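Local coordinates for protein arylamine n-acetyltransferase NAT (Mycobacterium tuberculosis, PDB 4BGF) that probably transfers the acetyl group of acetyl-CoA to the amino group of arylamines, through an acetylated enzyme intermediate, at residues V88-A93 with T111-T116. Numbering follows the deposited sequence.
Sequences VRRFAA and TLLGVT
Arg89 and Gly114 exchange both of their backbone hydrogen bonds, and two residues on Phe91 and Leu112 do the same, fixing strands 88-93 and 111-116 as antiparallel neighbours. Arg89 N gives to Gly114 O at 3.1 Å and Gly114 N returns to Arg89 O at 2.9 Å, both nearly straight at the hydrogen. The return bond of the second pair, Leu112 N to Phe91 O, is more bent, 147° at the hydrogen.

That carbonyl takes a second donor. With chi1 at -171° the Thr111 hydroxyl is turned away from its own nitrogen, beside its carbonyl carbon, where OG1 donates a hydrogen bond to Phe91 O at 2.7 Å, from the face opposite to Leu112 N. Thr111 OG1 also accepts from a water that lies at the edge of the Arg90 guanidinium, in its plane, and accepts from NH1. Arg90 is anchored on Asn74 O and Gly75 O of helix 70-83, with Tyr79 in cation-pi contact.

On the face packed against helix 70-83, Leu113 CD2 sits 3.8 Å from Arg90 CG, the side chains running alongside, and 4.0 Å from Val88 CG1. On the other face the Phe91 ring leans across the glycine, its CE2 3.5 Å from Gly114 CA, while Arg89 O stands over the ring centre. Leu112 CD2 fills in against Phe91 CB and, at 3.8 Å, Ala93 CB.

His110, which precedes Thr111, bonds through its backbone to Ala93 and is probably part of the Cys-His-Asp triad with Cys70 and Asp127, as in other arylamine N-acetyltransferases. Held by donors on opposite faces of its plane, the Phe91 carbonyl should resist tilting of its peptide group, and the hydroxyl and water carry this grip on to Arg90, tying the strands to helix 70-83.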
ATOM      1  N   VAL A  88       1.267   5.963 -16.757  1.00 28.93           N
ATOM      2  CA  VAL A  88       1.605   5.063 -15.659  1.00 21.05           C
ATOM      3  C   VAL A  88       2.469   3.877 -16.099  1.00 22.69           C
ATOM      4  O   VAL A  88       2.047   3.070 -16.900  1.00 24.23           O
ATOM      5  CB  VAL A  88       0.311   4.492 -14.990  1.00 27.78           C
ATOM      6  CG1 VAL A  88       0.641   3.672 -13.713  1.00 24.88           C
ATOM      7  CG2 VAL A  88      -0.703   5.588 -14.691  1.00 21.06           C
ATOM      8  N   ARG A  89       3.671   3.781 -15.537  1.00 26.38           N
ATOM      9  CA  ARG A  89       4.559   2.640 -15.723  1.00 25.45           C
ATOM     10  C   ARG A  89       4.652   1.878 -14.403  1.00 24.80           C
ATOM     11  O   ARG A  89       5.006   2.448 -13.390  1.00 22.00           O
ATOM     12  CB  ARG A  89       5.939   3.142 -16.130  1.00 30.47           C
ATOM     13  CG  ARG A  89       5.977   3.833 -17.498  1.00 33.03           C
ATOM     14  CD  ARG A  89       7.371   4.016 -18.018  1.00 40.16           C
ATOM     15  NE  ARG A  89       8.127   5.061 -17.330  1.00 49.44           N
ATOM     16  CZ  ARG A  89       8.097   6.355 -17.647  1.00 58.70           C
ATOM     17  NH1 ARG A  89       7.331   6.800 -18.637  1.00 59.06           N
ATOM     18  NH2 ARG A  89       8.838   7.220 -16.962  1.00 64.67           N
ATOM     19  N   ARG A  90       4.340   0.592 -14.397  1.00 26.82           N
ATOM     20  CA  ARG A  90       4.400  -0.164 -13.152  1.00 22.07           C
ATOM     21  C   ARG A  90       5.779  -0.804 -12.917  1.00 21.91           C
ATOM     22  O   ARG A  90       6.319  -1.461 -13.811  1.00 16.91           O
ATOM     23  CB  ARG A  90       3.323  -1.226 -13.182  1.00 23.29           C
ATOM     24  CG  ARG A  90       1.959  -0.644 -13.193  1.00 21.13           C
ATOM     25  CD  ARG A  90       0.947  -1.647 -13.634  1.00 21.57           C
ATOM     26  NE  ARG A  90      -0.408  -1.103 -13.680  1.00 22.71           N
ATOM     27  CZ  ARG A  90      -1.169  -0.858 -12.621  1.00 17.66           C
ATOM     28  NH1 ARG A  90      -0.728  -1.058 -11.396  1.00 20.67           N
ATOM     29  NH2 ARG A  90      -2.379  -0.398 -12.790  1.00 16.48           N
ATOM     30  N   PHE A  91       6.310  -0.641 -11.691  1.00 19.78           N
ATOM     31  CA  PHE A  91       7.645  -1.124 -11.302  1.00 16.45           C
ATOM     32  C   PHE A  91       7.560  -2.253 -10.288  1.00 19.62           C
ATOM     33  O   PHE A  91       6.586  -2.337  -9.538  1.00 19.28           O
ATOM     34  CB  PHE A  91       8.467   0.006 -10.654  1.00 17.17           C
ATOM     35  CG  PHE A  91       8.703   1.191 -11.557  1.00 20.81           C
ATOM     36  CD1 PHE A  91       8.887   1.024 -12.935  1.00 21.33           C
ATOM     37  CD2 PHE A  91       8.726   2.471 -11.038  1.00 24.29           C
ATOM     38  CE1 PHE A  91       9.102   2.109 -13.763  1.00 20.12           C
ATOM     39  CE2 PHE A  91       8.933   3.569 -11.857  1.00 20.03           C
ATOM     40  CZ  PHE A  91       9.112   3.384 -13.223  1.00 20.68           C
ATOM     41  N   ALA A  92       8.580  -3.118 -10.270  1.00 24.27           N
ATOM     42  CA  ALA A  92       8.707  -4.181  -9.269  1.00 20.77           C
ATOM     43  C   ALA A  92       9.745  -3.794  -8.221  1.00 21.30           C
ATOM     44  O   ALA A  92      10.666  -3.052  -8.523  1.00 22.76           O
ATOM     45  CB  ALA A  92       9.106  -5.457  -9.925  1.00 20.34           C
ATOM     46  N   ALA A  93       9.606  -4.288  -6.997  1.00 23.85           N
ATOM     47  CA  ALA A  93      10.562  -3.961  -5.938  1.00 22.88           C
ATOM     48  C   ALA A  93      10.772  -5.080  -4.901  1.00 16.96           C
ATOM     49  O   ALA A  93       9.884  -5.887  -4.659  1.00 18.78           O
ATOM     50  CB  ALA A  93      10.103  -2.694  -5.256  1.00 24.68           C
ATOM     51  N   THR A 111       5.378  -3.757  -5.629  1.00 19.84           N
ATOM     52  CA  THR A 111       5.161  -3.048  -6.852  1.00 19.37           C
ATOM     53  C   THR A 111       4.783  -1.635  -6.480  1.00 19.58           C
ATOM     54  O   THR A 111       4.073  -1.422  -5.498  1.00 23.82           O
ATOM     55  CB  THR A 111       4.067  -3.730  -7.708  1.00 22.26           C
ATOM     56  OG1 THR A 111       4.010  -3.126  -9.011  1.00 26.61           O
ATOM     57  CG2 THR A 111       2.727  -3.644  -7.069  1.00 21.34           C
ATOM     58  N   LEU A 112       5.320  -0.679  -7.227  1.00 19.01           N
ATOM     59  CA  LEU A 112       4.966   0.725  -7.107  1.00 18.33           C
ATOM     60  C   LEU A 112       4.738   1.294  -8.546  1.00 18.87           C
ATOM     61  O   LEU A 112       4.705   0.535  -9.515  1.00 21.77           O
ATOM     62  CB  LEU A 112       6.088   1.490  -6.391  1.00 18.94           C
ATOM     63  CG  LEU A 112       7.466   1.482  -7.087  1.00 16.43           C
ATOM     64  CD1 LEU A 112       8.217   2.697  -6.754  1.00 17.60           C
ATOM     65  CD2 LEU A 112       8.328   0.238  -6.781  1.00 16.33           C
ATOM     66  N   LEU A 113       4.613   2.616  -8.674  1.00 20.25           N
ATOM     67  CA  LEU A 113       4.302   3.284  -9.952  1.00 21.00           C
ATOM     68  C   LEU A 113       5.283   4.383 -10.236  1.00 18.05           C
ATOM     69  O   LEU A 113       5.752   5.036  -9.314  1.00 19.93           O
ATOM     70  CB  LEU A 113       2.929   3.954  -9.929  1.00 18.83           C
ATOM     71  CG  LEU A 113       1.798   3.078  -9.438  1.00 21.31           C
ATOM     72  CD1 LEU A 113       0.523   3.913  -9.392  1.00 16.66           C
ATOM     73  CD2 LEU A 113       1.670   1.819 -10.298  1.00 15.62           C
ATOM     74  N   GLY A 114       5.564   4.596 -11.526  1.00 24.90           N
ATOM     75  CA  GLY A 114       6.275   5.774 -12.000  1.00 26.33           C
ATOM     76  C   GLY A 114       5.357   6.567 -12.920  1.00 26.17           C
ATOM     77  O   GLY A 114       5.006   6.089 -13.988  1.00 28.75           O
ATOM     78  N   VAL A 115       4.990   7.778 -12.506  1.00 22.05           N
ATOM     79  CA  VAL A 115       3.908   8.524 -13.131  1.00 39.93           C
ATOM     80  C   VAL A 115       4.447   9.807 -13.765  1.00 40.20           C
ATOM     81  O   VAL A 115       5.267  10.487 -13.159  1.00 40.38           O
ATOM     82  CB  VAL A 115       2.768   8.827 -12.085  1.00 27.75           C
ATOM     83  CG1 VAL A 115       1.866   9.969 -12.510  1.00 23.94           C
ATOM     84  CG2 VAL A 115       1.943   7.569 -11.823  1.00 20.90           C
ATOM     85  N   THR A 116       4.022  10.092 -15.003  1.00 38.49           N
ATOM     86  CA  THR A 116       4.211  11.407 -15.610  1.00 28.13           C
ATOM     87  C   THR A 116       2.854  11.990 -15.984  1.00 28.99           C
ATOM     88  O   THR A 116       1.842  11.297 -15.955  1.00 35.06           O
ATOM     89  CB  THR A 116       5.137  11.400 -16.842  1.00 37.96           C
ATOM     90  OG1 THR A 116       4.620  10.521 -17.844  1.00 38.30           O
ATOM     91  CG2 THR A 116       6.528  10.977 -16.443  1.00 37.36           C
TER
HETATM   92  O   HOH W   1       1.427  -2.213  -9.624  1.00 29.60           O